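Local atomic coordinates of serine racemase (Enterococcus faecalis, PDB entry 4ECL), a protein that belongs to the alanine racemase family, joining a TIM-barrel domain to a largely beta C-terminal domain and forming a two-chain assembly. Residues R6-I11 with S246-V251; K250-R255 with I277-I282; E261-S266 with P307-I312; A271-L276 with V321-N326. One frame throughout, in Å; residues are numbered along the deposited sequence.

Contact 1. Residues R6-I11 with S246-V251; sequences RAYLEI and SLKAKV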
loop_
_atom_site.group_PDB
_atom_site.type_symbol
_atom_site.label_atom_id
_atom_site.label_comp_id
_atom_site.label_asym_id
_atom_site.label_seq_id
_atom_site.Cartn_x
_atom_site.Cartn_y
_atom_site.Cartn_z
ATOM N N ARG A 6 -18.357 0.080 -3.188
ATOM C CA ARG A 6 -17.645 0.329 -1.931
ATOM C C ARG A 6 -16.653 1.498 -1.995
ATOM O O ARG A 6 -16.914 2.577 -1.475
ATOM C CB ARG A 6 -16.932 -0.955 -1.478
ATOM C CG ARG A 6 -16.051 -0.813 -0.250
ATOM C CD ARG A 6 -15.180 -2.043 -0.083
ATOM N NE ARG A 6 -14.169 -1.845 0.948
ATOM C CZ ARG A 6 -12.876 -1.632 0.707
ATOM N NH1 ARG A 6 -12.038 -1.464 1.721
ATOM N NH2 ARG A 6 -12.415 -1.593 -0.538
ATOM N N ALA A 7 -15.499 1.267 -2.606
ATOM C CA ALA A 7 -14.497 2.313 -2.751
ATOM C C ALA A 7 -13.757 2.046 -4.033
ATOM O O ALA A 7 -13.479 0.894 -4.365
ATOM C CB ALA A 7 -13.535 2.316 -1.569
ATOM N N TYR A 8 -13.428 3.106 -4.760
ATOM C CA TYR A 8 -12.860 2.926 -6.082
ATOM C C TYR A 8 -12.088 4.142 -6.535
ATOM O O TYR A 8 -12.254 5.238 -5.986
ATOM C CB TYR A 8 -13.962 2.586 -7.093
ATOM C CG TYR A 8 -15.087 3.586 -7.113
ATOM C CD1 TYR A 8 -16.135 3.488 -6.213
ATOM C CD2 TYR A 8 -15.101 4.635 -8.027
ATOM C CE1 TYR A 8 -17.182 4.402 -6.215
ATOM C CE2 TYR A 8 -16.145 5.562 -8.040
ATOM C CZ TYR A 8 -17.178 5.431 -7.130
ATOM O OH TYR A 8 -18.217 6.327 -7.118
ATOM N N LEU A 9 -11.218 3.919 -7.515
ATOM C CA LEU A 9 -10.509 4.986 -8.191
ATOM C C LEU A 9 -11.194 5.236 -9.518
ATOM O O LEU A 9 -11.632 4.299 -10.190
ATOM C CB LEU A 9 -9.052 4.608 -8.443
ATOM C CG LEU A 9 -8.160 4.444 -7.212
ATOM C CD1 LEU A 9 -6.863 3.764 -7.592
ATOM C CD2 LEU A 9 -7.891 5.794 -6.571
ATOM N N GLU A 10 -11.276 6.508 -9.886
ATOM C CA GLU A 10 -11.873 6.908 -11.143
ATOM C C GLU A 10 -10.766 7.560 -11.946
ATOM O O GLU A 10 -10.104 8.482 -11.468
ATOM C CB GLU A 10 -13.030 7.890 -10.893
ATOM C CG GLU A 10 -14.407 7.294 -11.078
ATOM C CD GLU A 10 -15.521 8.341 -11.030
ATOM O OE1 GLU A 10 -16.599 8.033 -10.481
ATOM O OE2 GLU A 10 -15.315 9.462 -11.544
ATOM N N ILE A 11 -10.524 7.034 -13.142
ATOM C CA ILE A 11 -9.420 7.481 -13.992
ATOM C C ILE A 11 -9.958 8.308 -15.157
ATOM O O ILE A 11 -10.651 7.779 -16.035
ATOM C CB ILE A 11 -8.638 6.277 -14.550
ATOM C CG1 ILE A 11 -8.104 5.415 -13.411
ATOM C CG2 ILE A 11 -7.480 6.742 -15.414
ATOM C CD1 ILE A 11 -7.203 6.171 -12.458
ATOM N N SER A 246 -9.238 10.140 -9.426
ATOM C CA SER A 246 -10.107 10.456 -8.302
ATOM C C SER A 246 -10.240 9.249 -7.394
ATOM O O SER A 246 -10.200 8.116 -7.869
ATOM C CB SER A 246 -11.497 10.862 -8.789
ATOM O OG SER A 246 -11.463 12.166 -9.314
ATOM N N LEU A 247 -10.408 9.499 -6.098
ATOM C CA LEU A 247 -10.665 8.440 -5.112
ATOM C C LEU A 247 -12.037 8.621 -4.453
ATOM O O LEU A 247 -12.324 9.674 -3.865
ATOM C CB LEU A 247 -9.580 8.427 -4.043
ATOM C CG LEU A 247 -9.744 7.439 -2.875
ATOM C CD1 LEU A 247 -9.706 5.996 -3.349
ATOM C CD2 LEU A 247 -8.691 7.696 -1.810
ATOM N N LYS A 248 -12.872 7.585 -4.536
ATOM C CA LYS A 248 -14.285 7.702 -4.156
ATOM C C LYS A 248 -14.705 6.579 -3.215
ATOM O O LYS A 248 -14.115 5.500 -3.223
ATOM C CB LYS A 248 -15.175 7.623 -5.392
ATOM C CG LYS A 248 -14.798 8.543 -6.526
ATOM C CD LYS A 248 -15.411 9.909 -6.373
ATOM C CE LYS A 248 -15.241 10.694 -7.661
ATOM N NZ LYS A 248 -15.922 12.010 -7.632
ATOM N N ALA A 249 -15.744 6.832 -2.423
ATOM C CA ALA A 249 -16.307 5.797 -1.552
ATOM C C ALA A 249 -17.759 6.117 -1.206
ATOM O O ALA A 249 -18.109 7.285 -1.018
ATOM C CB ALA A 249 -15.464 5.635 -0.281
ATOM N N LYS A 250 -18.599 5.085 -1.138
ATOM C CA LYS A 250 -20.026 5.263 -0.851
ATOM C C LYS A 250 -20.397 5.044 0.612
ATOM O O LYS A 250 -20.027 4.027 1.200
ATOM C CB LYS A 250 -20.872 4.365 -1.761
ATOM C CG LYS A 250 -20.975 4.935 -3.181
ATOM C CD LYS A 250 -21.568 3.940 -4.156
ATOM C CE LYS A 250 -21.556 4.494 -5.572
ATOM N NZ LYS A 250 -22.172 3.537 -6.531
ATOM N N VAL A 251 -21.127 6.006 1.184
ATOM C CA VAL A 251 -21.611 5.924 2.564
ATOM C C VAL A 251 -22.406 4.641 2.813
ATOM O O VAL A 251 -23.294 4.282 2.040
ATOM C CB VAL A 251 -22.537 7.117 2.921
ATOM C CG1 VAL A 251 -23.021 6.993 4.345
ATOM C CG2 VAL A 251 -21.824 8.455 2.700
HETATM O O HOH W 1 -10.924 11.193 -12.066
#

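Contact 2. Residues K250-R255 with I277-I282; sequences KVVLIR and IAILPI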
loop_
_atom_site.group_PDB
_atom_site.type_symbol
_atom_site.label_atom_id
_atom_site.label_comp_id
_atom_site.label_asym_id
_atom_site.label_seq_id
_atom_site.Cartn_x
_atom_site.Cartn_y
_atom_site.Cartn_z
ATOM N N LYS A 250 -18.599 5.085 -1.138
ATOM C CA LYS A 250 -20.026 5.263 -0.851
ATOM C C LYS A 250 -20.397 5.044 0.612
ATOM O O LYS A 250 -20.027 4.027 1.200
ATOM C CB LYS A 250 -20.872 4.365 -1.761
ATOM C CG LYS A 250 -20.975 4.935 -3.181
ATOM C CD LYS A 250 -21.568 3.940 -4.156
ATOM C CE LYS A 250 -21.556 4.494 -5.572
ATOM N NZ LYS A 250 -22.172 3.537 -6.531
ATOM N N VAL A 251 -21.127 6.006 1.184
ATOM C CA VAL A 251 -21.611 5.924 2.564
ATOM C C VAL A 251 -22.406 4.641 2.813
ATOM O O VAL A 251 -23.294 4.282 2.040
ATOM C CB VAL A 251 -22.537 7.117 2.921
ATOM C CG1 VAL A 251 -23.021 6.993 4.345
ATOM C CG2 VAL A 251 -21.824 8.455 2.700
ATOM N N VAL A 252 -22.077 3.945 3.896
ATOM C CA VAL A 252 -22.745 2.687 4.207
ATOM C C VAL A 252 -23.647 2.812 5.420
ATOM O O VAL A 252 -24.453 1.924 5.691
ATOM C CB VAL A 252 -21.724 1.569 4.475
ATOM C CG1 VAL A 252 -20.953 1.265 3.207
ATOM C CG2 VAL A 252 -20.788 1.983 5.598
ATOM N N LEU A 253 -23.503 3.915 6.152
ATOM C CA LEU A 253 -24.320 4.155 7.331
ATOM C C LEU A 253 -24.255 5.607 7.784
ATOM O O LEU A 253 -23.221 6.258 7.658
ATOM C CB LEU A 253 -23.887 3.263 8.498
ATOM C CG LEU A 253 -24.855 3.425 9.673
ATOM C CD1 LEU A 253 -26.179 2.770 9.301
ATOM C CD2 LEU A 253 -24.315 2.906 10.987
ATOM N N ILE A 254 -25.371 6.101 8.318
ATOM C CA ILE A 254 -25.407 7.410 8.953
ATOM C C ILE A 254 -25.840 7.201 10.388
ATOM O O ILE A 254 -26.741 6.432 10.649
ATOM C CB ILE A 254 -26.341 8.395 8.216
ATOM C CG1 ILE A 254 -25.745 8.769 6.855
ATOM C CG2 ILE A 254 -26.533 9.670 9.015
ATOM C CD1 ILE A 254 -26.574 8.307 5.685
ATOM N N ARG A 255 -25.159 7.858 11.312
ATOM C CA ARG A 255 -25.416 7.663 12.717
ATOM C C ARG A 255 -25.519 9.001 13.409
ATOM O O ARG A 255 -24.712 9.898 13.148
ATOM C CB ARG A 255 -24.298 6.842 13.370
ATOM C CG ARG A 255 -24.517 6.643 14.872
ATOM C CD ARG A 255 -23.495 5.702 15.524
ATOM N NE ARG A 255 -23.461 4.366 14.924
ATOM C CZ ARG A 255 -24.418 3.448 15.064
ATOM N NH1 ARG A 255 -25.514 3.718 15.767
ATOM N NH2 ARG A 255 -24.282 2.260 14.483
ATOM N N ILE A 277 -22.993 11.338 11.639
ATOM C CA ILE A 277 -21.753 10.727 11.165
ATOM C C ILE A 277 -22.013 9.800 9.988
ATOM O O ILE A 277 -22.904 8.953 10.044
ATOM C CB ILE A 277 -21.067 9.922 12.301
ATOM C CG1 ILE A 277 -20.462 10.874 13.330
ATOM C CG2 ILE A 277 -19.998 8.991 11.753
ATOM C CD1 ILE A 277 -19.643 11.974 12.708
ATOM N N ALA A 278 -21.238 9.953 8.921
ATOM C CA ALA A 278 -21.325 9.009 7.822
ATOM C C ALA A 278 -20.162 8.043 7.890
ATOM O O ALA A 278 -19.013 8.440 8.104
ATOM C CB ALA A 278 -21.345 9.722 6.489
ATOM N N ILE A 279 -20.453 6.767 7.698
ATOM C CA ILE A 279 -19.400 5.767 7.699
ATOM C C ILE A 279 -19.040 5.413 6.266
ATOM O O ILE A 279 -19.916 5.057 5.473
ATOM C CB ILE A 279 -19.839 4.503 8.459
ATOM C CG1 ILE A 279 -20.272 4.872 9.881
ATOM C CG2 ILE A 279 -18.719 3.489 8.487
ATOM C CD1 ILE A 279 -19.156 5.492 10.706
ATOM N N LEU A 280 -17.754 5.530 5.945
ATOM C CA LEU A 280 -17.219 5.178 4.632
ATOM C C LEU A 280 -16.417 3.881 4.716
ATOM O O LEU A 280 -15.604 3.702 5.620
ATOM C CB LEU A 280 -16.314 6.292 4.115
ATOM C CG LEU A 280 -16.957 7.660 3.871
ATOM C CD1 LEU A 280 -15.918 8.661 3.403
ATOM C CD2 LEU A 280 -18.089 7.557 2.856
ATOM N N PRO A 281 -16.634 2.977 3.761
ATOM C CA PRO A 281 -16.001 1.659 3.746
ATOM C C PRO A 281 -14.651 1.741 3.062
ATOM O O PRO A 281 -14.378 1.002 2.117
ATOM C CB PRO A 281 -16.971 0.842 2.903
ATOM C CG PRO A 281 -17.473 1.847 1.893
ATOM C CD PRO A 281 -17.523 3.172 2.606
ATOM N N ILE A 282 -13.824 2.674 3.516
ATOM C CA ILE A 282 -12.451 2.768 3.053
ATOM C C ILE A 282 -11.542 3.053 4.238
ATOM O O ILE A 282 -11.872 3.865 5.108
ATOM C CB ILE A 282 -12.265 3.849 1.978
ATOM C CG1 ILE A 282 -10.840 3.810 1.422
ATOM C CG2 ILE A 282 -12.560 5.239 2.532
ATOM C CD1 ILE A 282 -10.615 4.882 0.324
#

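Contact 3. Residues E261-S266 with P307-I312; sequences ESVGYS and PIVGKI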
loop_
_atom_site.group_PDB
_atom_site.type_symbol
_atom_site.label_atom_id
_atom_site.label_comp_id
_atom_site.label_asym_id
_atom_site.label_seq_id
_atom_site.Cartn_x
_atom_site.Cartn_y
_atom_site.Cartn_z
ATOM N N GLU A 261 -20.521 12.359 23.057
ATOM C CA GLU A 261 -20.127 11.024 22.614
ATOM C C GLU A 261 -18.952 11.052 21.633
ATOM O O GLU A 261 -18.729 12.043 20.939
ATOM C CB GLU A 261 -21.317 10.290 21.991
ATOM C CG GLU A 261 -22.436 9.983 22.976
ATOM C CD GLU A 261 -23.563 9.183 22.349
ATOM O OE1 GLU A 261 -23.689 9.198 21.107
ATOM O OE2 GLU A 261 -24.321 8.533 23.102
ATOM N N SER A 262 -18.202 9.957 21.576
ATOM C CA SER A 262 -17.085 9.867 20.644
ATOM C C SER A 262 -17.378 8.926 19.484
ATOM O O SER A 262 -18.478 8.380 19.367
ATOM C CB SER A 262 -15.821 9.387 21.358
ATOM O OG SER A 262 -14.714 9.398 20.463
ATOM N N VAL A 263 -16.382 8.746 18.626
ATOM C CA VAL A 263 -16.415 7.704 17.611
ATOM C C VAL A 263 -15.156 6.858 17.763
ATOM O O VAL A 263 -14.035 7.382 17.731
ATOM C CB VAL A 263 -16.484 8.276 16.183
ATOM C CG1 VAL A 263 -16.408 7.150 15.149
ATOM C CG2 VAL A 263 -17.756 9.103 15.994
ATOM N N GLY A 264 -15.345 5.553 17.943
ATOM C CA GLY A 264 -14.234 4.644 18.182
ATOM C C GLY A 264 -13.547 4.929 19.503
ATOM O O GLY A 264 -12.377 4.595 19.683
ATOM N N TYR A 265 -14.291 5.555 20.417
ATOM C CA TYR A 265 -13.807 6.027 21.731
ATOM C C TYR A 265 -12.459 6.766 21.785
ATOM O O TYR A 265 -12.064 7.260 22.842
ATOM C CB TYR A 265 -13.852 4.927 22.808
ATOM C CG TYR A 265 -13.642 5.484 24.208
ATOM C CD1 TYR A 265 -14.501 6.455 24.722
ATOM C CD2 TYR A 265 -12.564 5.082 24.993
ATOM C CE1 TYR A 265 -14.312 6.986 25.985
ATOM C CE2 TYR A 265 -12.366 5.612 26.265
ATOM C CZ TYR A 265 -13.247 6.562 26.752
ATOM O OH TYR A 265 -13.065 7.097 28.008
ATOM N N SER A 266 -11.755 6.851 20.664
ATOM C CA SER A 266 -10.527 7.626 20.636
ATOM C C SER A 266 -10.836 9.025 21.139
ATOM O O SER A 266 -11.689 9.724 20.592
ATOM C CB SER A 266 -9.937 7.701 19.227
ATOM O OG SER A 266 -10.754 8.484 18.369
ATOM N N PRO A 307 -15.369 16.707 7.533
ATOM C CA PRO A 307 -14.103 16.387 8.205
ATOM C C PRO A 307 -14.087 14.942 8.697
ATOM O O PRO A 307 -15.105 14.424 9.151
ATOM C CB PRO A 307 -14.080 17.345 9.400
ATOM C CG PRO A 307 -15.062 18.422 9.062
ATOM C CD PRO A 307 -16.106 17.780 8.214
ATOM N N ILE A 308 -12.939 14.293 8.581
ATOM C CA ILE A 308 -12.790 12.950 9.102
ATOM C C ILE A 308 -12.812 13.005 10.627
ATOM O O ILE A 308 -12.136 13.836 11.237
ATOM C CB ILE A 308 -11.491 12.319 8.613
ATOM C CG1 ILE A 308 -11.476 12.296 7.080
ATOM C CG2 ILE A 308 -11.340 10.923 9.196
ATOM C CD1 ILE A 308 -10.137 11.922 6.486
ATOM N N VAL A 309 -13.609 12.136 11.241
ATOM C CA VAL A 309 -13.727 12.119 12.694
ATOM C C VAL A 309 -13.164 10.818 13.272
ATOM O O VAL A 309 -13.419 9.728 12.750
ATOM C CB VAL A 309 -15.184 12.357 13.149
ATOM C CG1 VAL A 309 -15.675 13.700 12.638
ATOM C CG2 VAL A 309 -16.089 11.260 12.641
ATOM N N GLY A 310 -12.362 10.948 14.326
ATOM C CA GLY A 310 -11.746 9.804 14.972
ATOM C C GLY A 310 -10.603 9.234 14.150
ATOM O O GLY A 310 -10.203 9.811 13.135
ATOM N N LYS A 311 -10.084 8.091 14.583
ATOM C CA LYS A 311 -8.979 7.444 13.883
ATOM C C LYS A 311 -9.483 6.735 12.632
ATOM O O LYS A 311 -10.641 6.290 12.575
ATOM C CB LYS A 311 -8.282 6.438 14.797
ATOM C CG LYS A 311 -7.986 6.970 16.190
ATOM C CD LYS A 311 -7.027 8.158 16.133
ATOM C CE LYS A 311 -5.614 7.734 15.727
ATOM N NZ LYS A 311 -4.631 8.864 15.772
ATOM N N ILE A 312 -8.617 6.652 11.627
ATOM C CA ILE A 312 -8.909 5.899 10.418
ATOM C C ILE A 312 -8.617 4.429 10.666
ATOM O O ILE A 312 -7.565 4.084 11.179
ATOM C CB ILE A 312 -8.074 6.402 9.232
ATOM C CG1 ILE A 312 -8.423 7.864 8.934
ATOM C CG2 ILE A 312 -8.309 5.525 8.009
ATOM C CD1 ILE A 312 -7.663 8.466 7.763
#

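Contact 4. Residues A271-L276 with V321-N326; sequences ATRDSL and VTDIPN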
loop_
_atom_site.group_PDB
_atom_site.type_symbol
_atom_site.label_atom_id
_atom_site.label_comp_id
_atom_site.label_asym_id
_atom_site.label_seq_id
_atom_site.Cartn_x
_atom_site.Cartn_y
_atom_site.Cartn_z
ATOM N N ALA A 271 -17.857 14.889 20.298
ATOM C CA ALA A 271 -18.768 15.802 19.616
ATOM C C ALA A 271 -19.126 16.969 20.524
ATOM O O ALA A 271 -19.463 16.777 21.702
ATOM C CB ALA A 271 -20.020 15.074 19.147
ATOM N N THR A 272 -19.041 18.176 19.971
ATOM C CA THR A 272 -19.314 19.398 20.717
ATOM C C THR A 272 -20.776 19.762 20.545
ATOM O O THR A 272 -21.252 20.776 21.064
ATOM C CB THR A 272 -18.482 20.568 20.188
ATOM O OG1 THR A 272 -19.181 21.188 19.105
ATOM C CG2 THR A 272 -17.126 20.083 19.703
ATOM N N ARG A 273 -21.481 18.925 19.795
ATOM C CA ARG A 273 -22.894 19.128 19.521
ATOM C C ARG A 273 -23.503 17.808 19.067
ATOM O O ARG A 273 -22.779 16.841 18.807
ATOM C CB ARG A 273 -23.065 20.181 18.430
ATOM C CG ARG A 273 -22.415 19.811 17.100
ATOM C CD ARG A 273 -22.576 20.943 16.098
ATOM N NE ARG A 273 -22.170 20.562 14.750
ATOM C CZ ARG A 273 -22.254 21.368 13.695
ATOM N NH1 ARG A 273 -22.728 22.600 13.839
ATOM N NH2 ARG A 273 -21.864 20.944 12.499
ATOM N N ASP A 274 -24.828 17.761 18.975
ATOM C CA ASP A 274 -25.485 16.581 18.426
ATOM C C ASP A 274 -25.135 16.485 16.951
ATOM O O ASP A 274 -25.341 17.433 16.190
ATOM C CB ASP A 274 -26.997 16.654 18.621
ATOM C CG ASP A 274 -27.404 16.437 20.062
ATOM O OD1 ASP A 274 -26.541 16.594 20.954
ATOM O OD2 ASP A 274 -28.586 16.114 20.301
ATOM N N SER A 275 -24.596 15.341 16.550
ATOM C CA SER A 275 -23.988 15.243 15.233
ATOM C C SER A 275 -24.532 14.107 14.379
ATOM O O SER A 275 -25.162 13.168 14.877
ATOM C CB SER A 275 -22.468 15.095 15.365
ATOM O OG SER A 275 -21.910 16.183 16.080
ATOM N N LEU A 276 -24.277 14.219 13.081
ATOM C CA LEU A 276 -24.525 13.142 12.142
ATOM C C LEU A 276 -23.186 12.652 11.604
ATOM O O LEU A 276 -22.351 13.451 11.159
ATOM C CB LEU A 276 -25.399 13.622 10.990
ATOM C CG LEU A 276 -26.887 13.717 11.296
ATOM C CD1 LEU A 276 -27.622 14.360 10.120
ATOM C CD2 LEU A 276 -27.434 12.334 11.593
ATOM N N VAL A 321 -21.143 14.790 8.886
ATOM C CA VAL A 321 -22.084 15.342 7.906
ATOM C C VAL A 321 -23.202 16.144 8.563
ATOM O O VAL A 321 -24.268 16.339 7.973
ATOM C CB VAL A 321 -22.660 14.250 6.971
ATOM C CG1 VAL A 321 -21.551 13.684 6.083
ATOM C CG2 VAL A 321 -23.318 13.144 7.773
ATOM N N THR A 322 -22.933 16.623 9.777
ATOM C CA THR A 322 -23.896 17.406 10.544
ATOM C C THR A 322 -24.484 18.574 9.739
ATOM O O THR A 322 -25.662 18.904 9.880
ATOM C CB THR A 322 -23.270 17.939 11.857
ATOM O OG1 THR A 322 -22.651 16.862 12.570
ATOM C CG2 THR A 322 -24.339 18.578 12.748
ATOM N N ASP A 323 -23.670 19.179 8.880
ATOM C CA ASP A 323 -24.118 20.332 8.104
ATOM C C ASP A 323 -24.330 20.015 6.621
ATOM O O ASP A 323 -24.246 20.907 5.776
ATOM C CB ASP A 323 -23.123 21.491 8.237
ATOM C CG ASP A 323 -22.805 21.830 9.682
ATOM O OD1 ASP A 323 -23.622 21.514 10.566
ATOM O OD2 ASP A 323 -21.729 22.412 9.936
ATOM N N ILE A 324 -24.596 18.751 6.303
ATOM C CA ILE A 324 -24.852 18.362 4.916
ATOM C C ILE A 324 -26.105 17.496 4.842
ATOM O O ILE A 324 -26.037 16.283 5.023
ATOM C CB ILE A 324 -23.674 17.562 4.301
ATOM C CG1 ILE A 324 -22.320 18.189 4.663
ATOM C CG2 ILE A 324 -23.847 17.449 2.788
ATOM C CD1 ILE A 324 -21.115 17.366 4.220
ATOM N N PRO A 325 -27.265 18.116 4.590
ATOM C CA PRO A 325 -28.499 17.312 4.645
ATOM C C PRO A 325 -28.599 16.270 3.525
ATOM O O PRO A 325 -29.212 15.218 3.720
ATOM C CB PRO A 325 -29.625 18.353 4.557
ATOM C CG PRO A 325 -28.981 19.608 4.089
ATOM C CD PRO A 325 -27.520 19.556 4.442
ATOM N N ASN A 326 -27.971 16.534 2.384
ATOM C CA ASN A 326 -28.064 15.621 1.256
ATOM C C ASN A 326 -27.090 14.438 1.354
ATOM O O ASN A 326 -26.299 14.191 0.439
ATOM C CB ASN A 326 -27.832 16.383 -0.049
ATOM C CG ASN A 326 -28.311 15.614 -1.264
ATOM O OD1 ASN A 326 -29.323 14.904 -1.211
ATOM N ND2 ASN A 326 -27.578 15.743 -2.368
#

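Contact 1. Residues R6-I11 with S246-V251
Ala7 to Glu10 pair with Ala249 to Ser246 in antiparallel register, strand 7-11 lying against the beginning of strand 245-257 with their axes 4.6 Å apart at closest and 149° between their directions. Tyr8-Lys248 and Glu10-Ser246 are hydrogen-bonded pairs, each with bonds in both directions, and Lys250 N adds a fifth by donating to Arg6 O (3.0 Å). On one face of the sheet lie Tyr8, Glu10, Ser246 and Lys248. The Tyr8 CG sits between its own backbone N and carbonyl carbon (chi1 54°), which brings the ring across to the partner strand; Lys248 CB lies over one ring face, 3.7 Å from the centroid of the Tyr8 ring, as a CH-pi contact. Glu10 CG borders the same ring at its edge. Strand 7-11 also pairs in parallel with strand 369-372, so the N-terminal strand is built into the mixed sheet of the C-terminal domain, well away in sequence from most of that sheet. Lys248 bends at chi2 (-86°) and crosses the Glu10 carboxylate with its CE methylene, while Lys248 NZ stays 4.7 Å from Glu10 OE2. Their stronger partners lie elsewhere: Thr334 holds the Lys248 amine and Arg373 forms a salt bridge with Glu10. The opposite face is apolar, with Ala7 CB 4.0 Å from Ala249 CB and Leu9 CD2 3.7 Å from Leu247 CD1. At the Ser246 end a water donates to Glu10 O (2.9 Å) and also bonds Ser246 OG, so Glu10 O is gripped by the water as well as by Ser246 N.

Contact 2. Residues K250-R255 with I277-I282
Val252 and Ile279 meet at about a right angle, Val252 CG2 lying 3.9 Å from Ile279 CG2. They belong to two consecutive antiparallel strands of the C-terminal sheet, 245-257 and 275-280, the first interrupted by a short irregular passage at Val251 and Val252. The two branches of Val252 serve different partners: CG2, set between the backbone N and the carbonyl carbon, turns to Ile279, while CG1 reaches obliquely to Pro281, 3.8 Å from its CG. Both methyls of Val251 touch Ala278 CB, and Val251 CG2 also slants against Leu280 CD2, 3.8 Å away. Pro281, the centre of an inverse gamma turn just beyond the second strand, brings its ring to the Lys250 carbonyl, CD standing 3.0 Å from Lys250 O. Farther along, Arg255 and Ile277 form a hydrogen-bonded pair with bonds in both directions. The Arg255 side chain bends at chi3 and leaves the strand pair for the second subunit, where its NH2 donates to the carbonyls of Gly134 and Arg132; Leu253 and Ile279 also pack against that subunit. Where the first strand is irregular, Ile279 O accepts a nearly straight hydrogen bond from Val252 N (2.9 Å, 173°), and Val252 CG2 crowds the same oxygen at 3.2 Å.

Contact 3. Residues E261-S266 with P307-I312
Val263 is the first residue of 261-266 to meet the other segment, its CG2 lying 4.3 Å from Val309 CG2 of strand 304-309; just before it, Ser262 O bonds His131 of the second subunit. The contact between the two valines is a loose apolar one, and the Val263 side chain also packs on Phe269. The Val263 carbonyl lies beside Gly310, with Val263 O 4.3 Å from Gly310 CA. At Gly264 the positive phi (66°) turns the chain; the backbone of this glycine bonds to the second subunit, and Tyr265 carries its ring away from 307-312 to stack on Phe174 of that subunit. Ser266 then comes back toward 307-312: its CB touches Lys311 CG at 3.7 Å, and Ser266 OG stands 3.8 Å from Gly310 CA. No hydrogen bond joins the two segments; the hydroxyl of Ser266 meets only carbon across this contact. Lys311 folds at chi2 and chi3, and past CG its chain leads off from Ser266 instead of running alongside, while Lys311 O bonds Arg132 of the second subunit. Such contacts are expected of an alanine racemase-type dimer, in which one chain's C-terminal domain faces the other's barrel. The loop between strands 245-257 and 275-280 lies against Val309 to Lys311, and strand 304-309 is itself paired with strand 317-320.

Contact 4. Residues A271-L276 with V321-N326
Thr322 reaches across to Leu276 and Arg273 with different branches of its side chain. Its OG1 accepts the backbone N-H of Leu276 (Leu276 N to Thr322 OG1, 3.1 Å), while its CG2 lies over one face of the Arg273 guanidinium, 3.6 Å from Arg273 CZ. A chi1 of -51° sets OG1 beside the backbone N and CG2 anti to it. Leu276, the second residue of strand 275-280, is also held through its carbonyl: Val321 N donates to Leu276 O at 2.9 Å, and Leu276 CB packs on Val321 CG2. Val321 opens a type I beta turn ending at Ile324, in the loop that follows strand 317-320, so the contact carries the pairing of strands 275-280 and 317-320 into the turn. Arg273 runs extended from CG to NE to reach Asp323. Arg273 NH2 bonds Asp323 OD2 (3.0 Å, 165°) on the syn side, within the guanidinium plane though tilted out of the carboxylate plane, and a weak, strongly bent bond goes from the same nitrogen to Asp323 OD1. The two flat groups stand 82° apart, so this is a one-nitrogen grip, not a side-by-side ion pair. Nearer the strand, Ser275 OG returns to Arg273 O at 2.9 Å. The salt bridge joins two exposed residues and is probably softened by solvent, whereas Thr322 OG1, which also bonds Asp320 OD1, probably donates to that carboxylate while accepting from Leu276.

How the contacts relate
Strand 7-11 enters the C-terminal sheet at once, and contact 1 closes a loop of 234 residues that includes the barrel. Contact 2 starts on the residues where contact 1 ends, sharing Lys250 and Val251, and closes a connection of 21 residues; Arg6 packs on Pro281 where the two meet. Contacts 2, 3 and 4 cross one another, their segments alternating along the chain, and none nests inside another. Contact 3 spans 40 residues and contact 4 spans 44. Ile277 packs on both Val309 and Val263, joining contacts 2 and 3; a probable Glu261-Ala271 hydrogen bond joins 3 and 4. Contacts 1 and 2 pair strand 245-257 with strands 7-11 and 275-280; contacts 3 and 4 fix the loops beyond them.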